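PDB 4F1J: thrombospondin related anonymous protein from Plasmodium falciparum, which probably mediates adhesion of the malaria parasite to host surfaces, partly through the magnesium-binding von Willebrand factor A domain that makes up this fragment. Local coordinates for residues I20-H23 with N24-H28; K103-D107 with R108-E112; N156-F159 with N160-V164; G189-M192 with K193-V197. One frame throughout, in Å; residues are numbered along the deposited sequence.

Contact 1. Residues I20-H23 with N24-H28; sequences IRRH and NWVKH. With SO4 (sulfate ion), chain G.
Arg22 NH2 is gripped by two acceptors, a sulfate oxygen and the carbonyl of Leu83, while Val26 CG2 covers one face of the same guanidinium and comes 3.4 Å from Arg22 NE. The pair stands in the first turns of helix 22-38, which follows the Asp-x-Ser-x-Ser segment of the von Willebrand factor A fold, in which Ser17 and Ser19, with Asp123, hold a magnesium ion. A bend at chi2 (68°) carries the Arg22 group past Val26. Arg22 NE meets sulfate O4, at the guanidinium edge, at 2.9 Å in an almost straight bond, and Arg22 NH2 meets sulfate O3 at 3.0 Å; the sulfate is probably from the crystallisation liquor. With Leu87 O taking a bond from NH1, several acceptors fix the group's orientation.

The start of the helix is also tied by a side chain. Asn24 ND2 meets Ile20 O at 3.0 Å, with the acceptor in the amide plane and the donor nearly in line with the C=O bond. Asn24 CG lies beside the backbone N (chi1 -77°), which turns the amide back toward the residue ahead of the N-cap, Arg21. The His23 ring runs alongside this amide, their planes 53° apart, and His23 CE1 comes within 3.5 Å of Asn24 OD1.

Lys27 N donates to His23 O over 2.8 Å, with matching bonds of Trp25 N to Arg21 O and Val26 N to Arg22 O. Trp25 is pinned through NE1 to Leu82 O. Ile20, which also touches Asp15 and Asp123 of the metal-site region, brings CD1 to the edge of the Trp25 ring, 3.8 Å from Trp25 CE3.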
loop_
_atom_site.group_PDB
_atom_site.type_symbol
_atom_site.label_atom_id
_atom_site.label_comp_id
_atom_site.label_asym_id
_atom_site.label_seq_id
_atom_site.Cartn_x
_atom_site.Cartn_y
_atom_site.Cartn_z
ATOM N N ILE A 20 9.043 12.814 4.360
ATOM C CA ILE A 20 8.294 12.345 5.529
ATOM C C ILE A 20 8.753 12.971 6.844
ATOM O O ILE A 20 7.928 13.308 7.687
ATOM C CB ILE A 20 8.362 10.810 5.637
ATOM C CG1 ILE A 20 7.552 10.188 4.482
ATOM C CG2 ILE A 20 7.843 10.317 7.026
ATOM C CD1 ILE A 20 7.622 8.642 4.406
ATOM N N ARG A 21 10.067 13.111 6.969
ATOM C CA ARG A 21 10.750 13.496 8.200
ATOM C C ARG A 21 10.753 12.342 9.198
ATOM O O ARG A 21 9.744 11.648 9.406
ATOM C CB ARG A 21 10.180 14.763 8.837
ATOM C CG ARG A 21 10.063 15.961 7.899
ATOM C CD ARG A 21 11.409 16.430 7.427
ATOM N NE ARG A 21 11.352 17.538 6.480
ATOM C CZ ARG A 21 11.152 18.824 6.795
ATOM N NH1 ARG A 21 10.957 19.218 8.054
ATOM N NH2 ARG A 21 11.150 19.737 5.826
ATOM N N ARG A 22 11.908 12.139 9.811
ATOM C CA ARG A 22 12.099 11.062 10.771
ATOM C C ARG A 22 11.027 11.033 11.868
ATOM O O ARG A 22 10.526 9.954 12.206
ATOM C CB ARG A 22 13.502 11.133 11.381
ATOM C CG ARG A 22 13.791 10.133 12.428
ATOM C CD ARG A 22 13.860 8.720 11.912
ATOM N NE ARG A 22 14.181 7.789 12.990
ATOM C CZ ARG A 22 14.298 6.472 12.858
ATOM N NH1 ARG A 22 14.133 5.888 11.678
ATOM N NH2 ARG A 22 14.588 5.736 13.918
ATOM N N HIS A 23 10.649 12.190 12.424
ATOM C CA HIS A 23 9.705 12.138 13.561
ATOM C C HIS A 23 8.332 11.605 13.122
ATOM O O HIS A 23 7.692 10.862 13.846
ATOM C CB HIS A 23 9.591 13.495 14.271
ATOM C CG HIS A 23 9.030 14.579 13.419
ATOM N ND1 HIS A 23 7.683 14.812 13.334
ATOM C CD2 HIS A 23 9.630 15.529 12.664
ATOM C CE1 HIS A 23 7.466 15.838 12.529
ATOM N NE2 HIS A 23 8.631 16.305 12.122
ATOM N N ASN A 24 7.922 11.940 11.902
ATOM C CA ASN A 24 6.686 11.417 11.326
ATOM C C ASN A 24 6.793 9.948 10.968
ATOM O O ASN A 24 5.830 9.201 11.167
ATOM C CB ASN A 24 6.272 12.191 10.084
ATOM C CG ASN A 24 5.644 13.514 10.398
ATOM O OD1 ASN A 24 4.958 13.675 11.413
ATOM N ND2 ASN A 24 5.820 14.474 9.499
ATOM N N TRP A 25 7.953 9.528 10.482
ATOM C CA TRP A 25 8.187 8.103 10.205
ATOM C C TRP A 25 7.994 7.264 11.465
ATOM O O TRP A 25 7.322 6.227 11.470
ATOM C CB TRP A 25 9.593 7.895 9.672
ATOM C CG TRP A 25 9.908 6.495 9.337
ATOM C CD1 TRP A 25 10.705 5.647 10.021
ATOM C CD2 TRP A 25 9.465 5.776 8.169
ATOM N NE1 TRP A 25 10.782 4.443 9.386
ATOM C CE2 TRP A 25 10.020 4.491 8.248
ATOM C CE3 TRP A 25 8.632 6.091 7.087
ATOM C CZ2 TRP A 25 9.788 3.515 7.280
ATOM C CZ3 TRP A 25 8.406 5.126 6.131
ATOM C CH2 TRP A 25 8.980 3.857 6.232
ATOM N N VAL A 26 8.594 7.732 12.553
ATOM C CA VAL A 26 8.580 7.006 13.819
ATOM C C VAL A 26 7.221 7.102 14.511
ATOM O O VAL A 26 6.666 6.078 14.980
ATOM C CB VAL A 26 9.703 7.557 14.740
ATOM C CG1 VAL A 26 9.530 7.038 16.207
ATOM C CG2 VAL A 26 11.068 7.181 14.168
ATOM N N LYS A 27 6.669 8.318 14.593
ATOM C CA LYS A 27 5.428 8.528 15.352
ATOM C C LYS A 27 4.149 8.229 14.591
ATOM O O LYS A 27 3.123 7.949 15.221
ATOM C CB LYS A 27 5.352 9.944 15.968
ATOM C CG LYS A 27 6.434 10.218 17.015
ATOM C CD LYS A 27 6.535 9.173 18.124
ATOM C CE LYS A 27 5.621 9.448 19.307
ATOM N NZ LYS A 27 5.810 8.429 20.411
ATOM N N HIS A 28 4.205 8.229 13.257
ATOM C CA HIS A 28 2.986 8.077 12.462
ATOM C C HIS A 28 3.041 7.026 11.354
ATOM O O HIS A 28 2.119 6.182 11.285
ATOM C CB HIS A 28 2.548 9.397 11.873
ATOM C CG HIS A 28 2.333 10.472 12.903
ATOM N ND1 HIS A 28 1.372 10.379 13.881
ATOM C CD2 HIS A 28 2.951 11.659 13.087
ATOM C CE1 HIS A 28 1.416 11.466 14.637
ATOM N NE2 HIS A 28 2.371 12.256 14.184
HETATM S S SO4 G . 14.098 8.363 16.831
HETATM O O1 SO4 G . 12.809 8.730 17.396
HETATM O O2 SO4 G . 15.197 8.740 17.724
HETATM O O3 SO4 G . 14.099 6.907 16.676
HETATM O O4 SO4 G . 14.318 9.064 15.585
#

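Contact 2. Residues K103-D107 with R108-E112; sequences KHLND and RINRE
Two backbone bonds turn the chain out of helix 94-106. Ile109 N reaches back to His104 O at 2.9 Å, and Arg108 N to Leu105 O at 3.1 Å, with Arg108 taking a positive phi of 55°. This pair defines a Schellman motif, a frequent way of ending an alpha helix, and here it hands the chain to the loop before strand 115-122. The Arg108 N bond comes to Leu105 O from above its carbonyl plane. A water donates to Leu105 O over 2.7 Å and to Asn110 OD1 over 2.8 Å. Leu105 O is thus gripped twice, and the water ties the last helical turn to the outgoing chain.

Side chains follow the same path. Ile109 CG2 lies 3.9 Å from His104 CD2 as the two side chains pass obliquely, in the place where a Schellman motif commonly has its hydrophobic contact. The ring's ND1 bonds to Gln100 O, one turn earlier in the helix. One residue along, Leu105 CD2 presses against the amide of Asn110, 3.5 Å from Asn110 CG, with the two side chains at about a right angle. Asn110 CG sits between its own backbone N and carbonyl carbon (chi1 66°), which brings the amide over that methyl. On the solvent side, Arg108 NH2 and Glu112 OE2 form a 2.9 Å salt bridge within the loop.

Inward, Leu105 and Asn110 rest on Tyr11 of strand 8-15 and Gln116 of strand 115-122, while Arg111 forms a salt bridge with Asp9, and the His104 ring meets Tyr50 of strand 47-54.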
loop_
_atom_site.group_PDB
_atom_site.type_symbol
_atom_site.label_atom_id
_atom_site.label_comp_id
_atom_site.label_asym_id
_atom_site.label_seq_id
_atom_site.Cartn_x
_atom_site.Cartn_y
_atom_site.Cartn_z
ATOM N N LYS A 103 5.967 -8.072 -11.280
ATOM C CA LYS A 103 6.902 -9.203 -11.401
ATOM C C LYS A 103 6.342 -10.437 -10.677
ATOM O O LYS A 103 6.484 -11.553 -11.177
ATOM C CB LYS A 103 8.303 -8.835 -10.886
ATOM C CG LYS A 103 9.091 -7.961 -11.825
ATOM C CD LYS A 103 10.344 -7.444 -11.134
ATOM N N HIS A 104 5.698 -10.246 -9.521
ATOM C CA HIS A 104 5.012 -11.364 -8.859
ATOM C C HIS A 104 3.994 -11.993 -9.808
ATOM O O HIS A 104 3.891 -13.226 -9.900
ATOM C CB HIS A 104 4.284 -10.936 -7.575
ATOM C CG HIS A 104 5.199 -10.643 -6.425
ATOM N ND1 HIS A 104 6.012 -9.533 -6.383
ATOM C CD2 HIS A 104 5.422 -11.317 -5.268
ATOM C CE1 HIS A 104 6.695 -9.534 -5.247
ATOM N NE2 HIS A 104 6.351 -10.602 -4.546
ATOM N N LEU A 105 3.232 -11.158 -10.504
ATOM C CA LEU A 105 2.163 -11.653 -11.384
ATOM C C LEU A 105 2.793 -12.342 -12.581
ATOM O O LEU A 105 2.385 -13.458 -12.945
ATOM C CB LEU A 105 1.243 -10.516 -11.833
ATOM C CG LEU A 105 0.644 -9.705 -10.669
ATOM C CD1 LEU A 105 -0.297 -8.590 -11.141
ATOM C CD2 LEU A 105 -0.051 -10.621 -9.688
ATOM N N ASN A 106 3.770 -11.688 -13.196
ATOM C CA ASN A 106 4.526 -12.315 -14.295
ATOM C C ASN A 106 5.025 -13.722 -13.973
ATOM O O ASN A 106 4.864 -14.688 -14.770
ATOM C CB ASN A 106 5.722 -11.449 -14.679
ATOM C CG ASN A 106 6.395 -11.953 -15.923
ATOM O OD1 ASN A 106 5.888 -11.737 -17.017
ATOM N ND2 ASN A 106 7.515 -12.678 -15.761
ATOM N N ASP A 107 5.645 -13.839 -12.797
ATOM C CA ASP A 107 6.227 -15.085 -12.327
ATOM C C ASP A 107 5.244 -16.079 -11.673
ATOM O O ASP A 107 5.661 -17.156 -11.248
ATOM C CB ASP A 107 7.369 -14.786 -11.347
ATOM C CG ASP A 107 8.554 -14.090 -12.011
ATOM O OD1 ASP A 107 8.521 -13.837 -13.235
ATOM O OD2 ASP A 107 9.534 -13.815 -11.292
ATOM N N ARG A 108 3.964 -15.719 -11.639
ATOM C CA ARG A 108 2.887 -16.515 -11.064
ATOM C C ARG A 108 3.172 -16.885 -9.604
ATOM O O ARG A 108 2.896 -17.989 -9.126
ATOM C CB ARG A 108 2.576 -17.731 -11.934
ATOM C CG ARG A 108 1.118 -18.196 -11.817
ATOM C CD ARG A 108 0.784 -19.295 -12.821
ATOM N NE ARG A 108 1.218 -18.802 -14.118
ATOM C CZ ARG A 108 0.472 -18.056 -14.934
ATOM N NH1 ARG A 108 1.008 -17.610 -16.051
ATOM N NH2 ARG A 108 -0.793 -17.799 -14.668
ATOM N N ILE A 109 3.680 -15.904 -8.882
ATOM C CA ILE A 109 3.881 -16.057 -7.452
ATOM C C ILE A 109 2.567 -15.889 -6.696
ATOM O O ILE A 109 2.348 -16.524 -5.653
ATOM C CB ILE A 109 4.915 -15.032 -6.929
ATOM C CG1 ILE A 109 6.243 -15.126 -7.696
ATOM C CG2 ILE A 109 5.181 -15.236 -5.407
ATOM C CD1 ILE A 109 6.867 -16.462 -7.704
ATOM N N ASN A 110 1.702 -15.014 -7.191
ATOM C CA ASN A 110 0.418 -14.774 -6.566
ATOM C C ASN A 110 -0.473 -16.019 -6.623
ATOM O O ASN A 110 -0.292 -16.865 -7.525
ATOM C CB ASN A 110 -0.287 -13.605 -7.271
ATOM C CG ASN A 110 -0.641 -13.930 -8.689
ATOM O OD1 ASN A 110 0.253 -14.164 -9.506
ATOM N ND2 ASN A 110 -1.934 -14.003 -8.993
ATOM N N ARG A 111 -1.416 -16.122 -5.681
ATOM C CA ARG A 111 -2.526 -17.066 -5.806
ATOM C C ARG A 111 -3.439 -16.617 -6.947
ATOM O O ARG A 111 -4.013 -15.535 -6.904
ATOM C CB ARG A 111 -3.321 -17.167 -4.499
ATOM C CG ARG A 111 -2.554 -17.779 -3.366
ATOM C CD ARG A 111 -3.367 -17.723 -2.079
ATOM N NE ARG A 111 -3.555 -16.360 -1.621
ATOM C CZ ARG A 111 -4.375 -15.984 -0.652
ATOM N NH1 ARG A 111 -5.101 -16.883 0.042
ATOM N NH2 ARG A 111 -4.453 -14.714 -0.352
ATOM N N GLU A 112 -3.547 -17.442 -7.991
ATOM C CA GLU A 112 -4.433 -17.152 -9.105
ATOM C C GLU A 112 -5.871 -17.035 -8.635
ATOM O O GLU A 112 -6.650 -16.284 -9.214
ATOM C CB GLU A 112 -4.352 -18.270 -10.148
ATOM C CG GLU A 112 -3.075 -18.341 -10.897
ATOM C CD GLU A 112 -3.106 -19.478 -11.923
ATOM O OE1 GLU A 112 -3.523 -20.580 -11.523
ATOM O OE2 GLU A 112 -2.752 -19.266 -13.104
HETATM O O HOH W 1 -0.071 -14.438 -12.260
#

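Contact 3. Residues N156-F159 with N160-V164; sequences NVAF and NRFLV
Asn156 and Asn160 stand at the start of helix 157-163, the short helix that crosses between parallel strands 145-151 and 176-179 in a beta-alpha-beta unit of the von Willebrand factor A fold. The polar bonds come first. Asn160 N donates to Asn156 O at 3.1 Å, and three more bonds of the same i to i+4 spacing carry the helix on to Leu163. Asn156 is the N-cap: with CG anti to its backbone N (chi1 -172°), Asn156 OD1 accepts Phe159 N at 2.9 Å on a lone pair, in the carbonyl plane, and so satisfies an N-H of the first turn. A water accepts from Asn156 N at 2.8 Å and lies 2.8 Å from Asn160 OD1, to which it can donate. The other end of the Asn160 amide is held too, ND2 bonding to the hydroxyl of Tyr176. The Phe159 side chain crosses this amide at about a right angle.

Apolar contacts run along two flanks of the helix. On the buried one, Phe159 CZ touches Leu163 CD1 at 4.1 Å, the two side chains crossing obliquely, and both pack on Leu133 of helix 129-141. On the outer flank, Phe162 turns an edge to Phe159 CA and brings Phe162 CE2 to within 4.3 Å of Ala158 CB.

The remaining contact is aliphatic with a polar tip. Arg161 runs beside Val157, pointing the same way, and then bends at chi3; its NE and NH2 bond to the carbonyls of His167 and Gly171, while Arg161 CD lies 3.7 Å from Val157 CG1.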
loop_
_atom_site.group_PDB
_atom_site.type_symbol
_atom_site.label_atom_id
_atom_site.label_comp_id
_atom_site.label_asym_id
_atom_site.label_seq_id
_atom_site.Cartn_x
_atom_site.Cartn_y
_atom_site.Cartn_z
ATOM N N ASN A 156 -0.920 14.867 -4.474
ATOM C CA ASN A 156 -1.846 15.397 -5.437
ATOM C C ASN A 156 -3.096 14.517 -5.494
ATOM O O ASN A 156 -3.051 13.369 -5.905
ATOM C CB ASN A 156 -1.222 15.524 -6.823
ATOM C CG ASN A 156 -2.128 16.257 -7.774
ATOM O OD1 ASN A 156 -2.903 15.649 -8.511
ATOM N ND2 ASN A 156 -2.132 17.577 -7.665
ATOM N N VAL A 157 -4.208 15.070 -5.054
ATOM C CA VAL A 157 -5.452 14.311 -4.961
ATOM C C VAL A 157 -5.940 13.796 -6.322
ATOM O O VAL A 157 -6.346 12.635 -6.444
ATOM C CB VAL A 157 -6.535 15.143 -4.259
ATOM C CG1 VAL A 157 -7.890 14.454 -4.321
ATOM C CG2 VAL A 157 -6.113 15.440 -2.837
ATOM N N ALA A 158 -5.910 14.657 -7.344
ATOM C CA ALA A 158 -6.330 14.275 -8.691
ATOM C C ALA A 158 -5.542 13.054 -9.165
ATOM O O ALA A 158 -6.120 12.069 -9.644
ATOM C CB ALA A 158 -6.122 15.452 -9.657
ATOM N N PHE A 159 -4.224 13.099 -9.002
ATOM C CA PHE A 159 -3.428 11.979 -9.465
ATOM C C PHE A 159 -3.730 10.705 -8.685
ATOM O O PHE A 159 -3.801 9.632 -9.265
ATOM C CB PHE A 159 -1.930 12.234 -9.390
ATOM C CG PHE A 159 -1.141 11.010 -9.652
ATOM C CD1 PHE A 159 -0.933 10.588 -10.959
ATOM C CD2 PHE A 159 -0.726 10.184 -8.600
ATOM C CE1 PHE A 159 -0.246 9.429 -11.212
ATOM C CE2 PHE A 159 -0.056 9.042 -8.857
ATOM C CZ PHE A 159 0.182 8.649 -10.176
ATOM N N ASN A 160 -3.868 10.808 -7.365
ATOM C CA ASN A 160 -4.182 9.616 -6.580
ATOM C C ASN A 160 -5.517 8.997 -7.015
ATOM O O ASN A 160 -5.645 7.784 -7.132
ATOM C CB ASN A 160 -4.239 9.957 -5.102
ATOM C CG ASN A 160 -2.888 10.360 -4.524
ATOM O OD1 ASN A 160 -1.825 10.057 -5.065
ATOM N ND2 ASN A 160 -2.942 11.078 -3.419
ATOM N N ARG A 161 -6.519 9.847 -7.240
ATOM C CA ARG A 161 -7.826 9.399 -7.687
ATOM C C ARG A 161 -7.768 8.754 -9.068
ATOM O O ARG A 161 -8.356 7.692 -9.249
ATOM C CB ARG A 161 -8.825 10.555 -7.609
ATOM C CG ARG A 161 -9.219 10.885 -6.155
ATOM C CD ARG A 161 -10.115 12.116 -6.060
ATOM N NE ARG A 161 -11.388 11.856 -6.713
ATOM C CZ ARG A 161 -12.535 11.556 -6.097
ATOM N NH1 ARG A 161 -12.649 11.553 -4.775
ATOM N NH2 ARG A 161 -13.598 11.304 -6.828
ATOM N N PHE A 162 -7.019 9.361 -9.999
ATOM C CA PHE A 162 -6.816 8.808 -11.352
ATOM C C PHE A 162 -6.181 7.396 -11.217
ATOM O O PHE A 162 -6.643 6.413 -11.831
ATOM C CB PHE A 162 -5.852 9.668 -12.213
ATOM C CG PHE A 162 -6.432 10.924 -12.838
ATOM C CD1 PHE A 162 -7.569 10.888 -13.641
ATOM C CD2 PHE A 162 -5.722 12.142 -12.742
ATOM C CE1 PHE A 162 -8.047 12.047 -14.264
ATOM C CE2 PHE A 162 -6.190 13.314 -13.364
ATOM C CZ PHE A 162 -7.349 13.263 -14.125
ATOM N N LEU A 163 -5.135 7.307 -10.388
ATOM C CA LEU A 163 -4.414 6.035 -10.172
ATOM C C LEU A 163 -5.314 4.878 -9.756
ATOM O O LEU A 163 -5.127 3.752 -10.239
ATOM C CB LEU A 163 -3.290 6.189 -9.147
ATOM C CG LEU A 163 -2.298 5.030 -9.104
ATOM C CD1 LEU A 163 -1.541 4.990 -10.396
ATOM C CD2 LEU A 163 -1.364 5.204 -7.906
ATOM N N VAL A 164 -6.288 5.148 -8.886
ATOM C CA VAL A 164 -7.168 4.105 -8.345
ATOM C C VAL A 164 -8.425 3.905 -9.191
ATOM O O VAL A 164 -9.262 3.103 -8.835
ATOM C CB VAL A 164 -7.529 4.374 -6.856
ATOM C CG1 VAL A 164 -6.242 4.537 -6.011
ATOM C CG2 VAL A 164 -8.417 5.578 -6.691
HETATM O O HOH W 2 -0.097 12.162 -4.536
#

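Contact 4. Residues G189-M192 with K193-V197; sequences GPFM and KAVCV
Phe191 and Val195 carry the main side-chain contact, one helical turn apart. Val195 CG2 sits over one face of the phenyl ring, 3.7 Å from its centroid and 19° off the normal, a CH-pi contact; the nearest ring carbons include Phe191 CE1, 3.6 Å from Val195 CG2. The torsions explain the fit: Phe191 CG lies anti to its backbone N (chi1 169°), while Val195 CG2 lies beside its own backbone N, on the side of the preceding turn.

Backbone bonds form an unbroken ladder beneath this pair. Val195 N meets Phe191 O at 2.8 Å, and Lys193, Ala194 and Cys196 bond in the same way to Gly189, Pro190 and Met192. Ahead of the ladder helix 184-200 is kinked: the nitrogens of Gly189 and Pro190 make no bond to the preceding turn, and proline has no N-H to give. This is the C-terminal helix of the von Willebrand factor A domain, laid against its central sheet. Phe191 packs on Val119 and Ala147 and meets Phe149 edge to face, and Val195 also touches Leu117 and Ala147.

Cys196 also ties the helix to Cys4, near the N terminus, by a disulfide, and Met192, bent at chi2 and chi3, packs on Cys4 and on Gln39 and Leu40. Cys196 SG, beside its own backbone N, lies 3.5 Å from Met192 O.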
loop_
_atom_site.group_PDB
_atom_site.type_symbol
_atom_site.label_atom_id
_atom_site.label_comp_id
_atom_site.label_asym_id
_atom_site.label_seq_id
_atom_site.Cartn_x
_atom_site.Cartn_y
_atom_site.Cartn_z
ATOM N N GLY A 189 -8.699 2.826 9.468
ATOM C CA GLY A 189 -9.755 1.811 9.641
ATOM C C GLY A 189 -10.899 1.940 8.650
ATOM O O GLY A 189 -11.171 1.005 7.898
ATOM N N PRO A 190 -11.588 3.105 8.630
ATOM C CA PRO A 190 -12.624 3.359 7.635
ATOM C C PRO A 190 -12.144 3.170 6.189
ATOM O O PRO A 190 -12.869 2.633 5.354
ATOM C CB PRO A 190 -12.994 4.814 7.909
ATOM C CG PRO A 190 -12.746 4.974 9.379
ATOM C CD PRO A 190 -11.482 4.218 9.599
ATOM N N PHE A 191 -10.913 3.587 5.906
ATOM C CA PHE A 191 -10.332 3.382 4.577
ATOM C C PHE A 191 -10.251 1.888 4.223
ATOM O O PHE A 191 -10.723 1.469 3.163
ATOM C CB PHE A 191 -8.961 4.073 4.492
ATOM C CG PHE A 191 -8.154 3.719 3.256
ATOM C CD1 PHE A 191 -8.498 4.215 1.991
ATOM C CD2 PHE A 191 -7.033 2.929 3.364
ATOM C CE1 PHE A 191 -7.736 3.893 0.863
ATOM C CE2 PHE A 191 -6.271 2.610 2.231
ATOM C CZ PHE A 191 -6.626 3.110 0.994
ATOM N N MET A 192 -9.649 1.087 5.094
ATOM C CA MET A 192 -9.455 -0.328 4.795
ATOM C C MET A 192 -10.810 -1.058 4.717
ATOM O O MET A 192 -10.999 -1.970 3.901
ATOM C CB MET A 192 -8.562 -0.984 5.847
ATOM C CG MET A 192 -7.118 -0.601 5.781
ATOM S SD MET A 192 -6.353 -0.686 4.129
ATOM C CE MET A 192 -6.277 -2.456 3.903
ATOM N N LYS A 193 -11.761 -0.630 5.539
ATOM C CA LYS A 193 -13.118 -1.180 5.445
ATOM C C LYS A 193 -13.719 -0.937 4.071
ATOM O O LYS A 193 -14.218 -1.883 3.435
ATOM C CB LYS A 193 -14.026 -0.620 6.535
ATOM C CG LYS A 193 -15.373 -1.335 6.587
ATOM C CD LYS A 193 -16.272 -0.741 7.650
ATOM C CE LYS A 193 -17.547 -1.559 7.811
ATOM N NZ LYS A 193 -18.207 -1.184 9.114
ATOM N N ALA A 194 -13.606 0.296 3.585
ATOM C CA ALA A 194 -14.131 0.703 2.271
ATOM C C ALA A 194 -13.426 -0.025 1.138
ATOM O O ALA A 194 -14.058 -0.502 0.207
ATOM C CB ALA A 194 -13.988 2.185 2.086
ATOM N N VAL A 195 -12.099 -0.067 1.206
ATOM C CA VAL A 195 -11.294 -0.778 0.233
ATOM C C VAL A 195 -11.707 -2.224 0.127
ATOM O O VAL A 195 -11.903 -2.728 -0.970
ATOM C CB VAL A 195 -9.785 -0.680 0.584
ATOM C CG1 VAL A 195 -8.948 -1.633 -0.275
ATOM C CG2 VAL A 195 -9.340 0.763 0.356
ATOM N N CYS A 196 -11.851 -2.899 1.266
ATOM C CA CYS A 196 -12.135 -4.326 1.235
ATOM C C CYS A 196 -13.558 -4.637 0.767
ATOM O O CYS A 196 -13.752 -5.629 0.076
ATOM C CB CYS A 196 -11.791 -4.978 2.567
ATOM S SG CYS A 196 -9.952 -5.041 2.641
ATOM N N VAL A 197 -14.509 -3.756 1.085
ATOM C CA VAL A 197 -15.844 -3.824 0.462
ATOM C C VAL A 197 -15.797 -3.744 -1.077
ATOM O O VAL A 197 -16.464 -4.541 -1.756
ATOM C CB VAL A 197 -16.785 -2.741 1.032
ATOM C CG1 VAL A 197 -18.043 -2.607 0.178
ATOM C CG2 VAL A 197 -17.128 -3.052 2.471
#

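In the fold
From the N terminus the four contacts come in series, none nesting or crossing, and each joins neighbouring residues of one turn or helix end rather than closing a long loop. Contact 1 starts helix 22-38 close to a magnesium site and touches strand 8-15. Contact 2 ends helix 94-106 on the opposite side of the chain's centre, the two centres about 33 Å apart, and rests on strands 8-15 and 115-122. Contact 3 begins the helix between strands 145-151 and 176-179 and touches both. Contact 4, its centre about 17 Å from that of contact 3, packs the last helix on strands 115-122 and 145-151, and its disulfide returns to the N-terminal end. No two contacts touch.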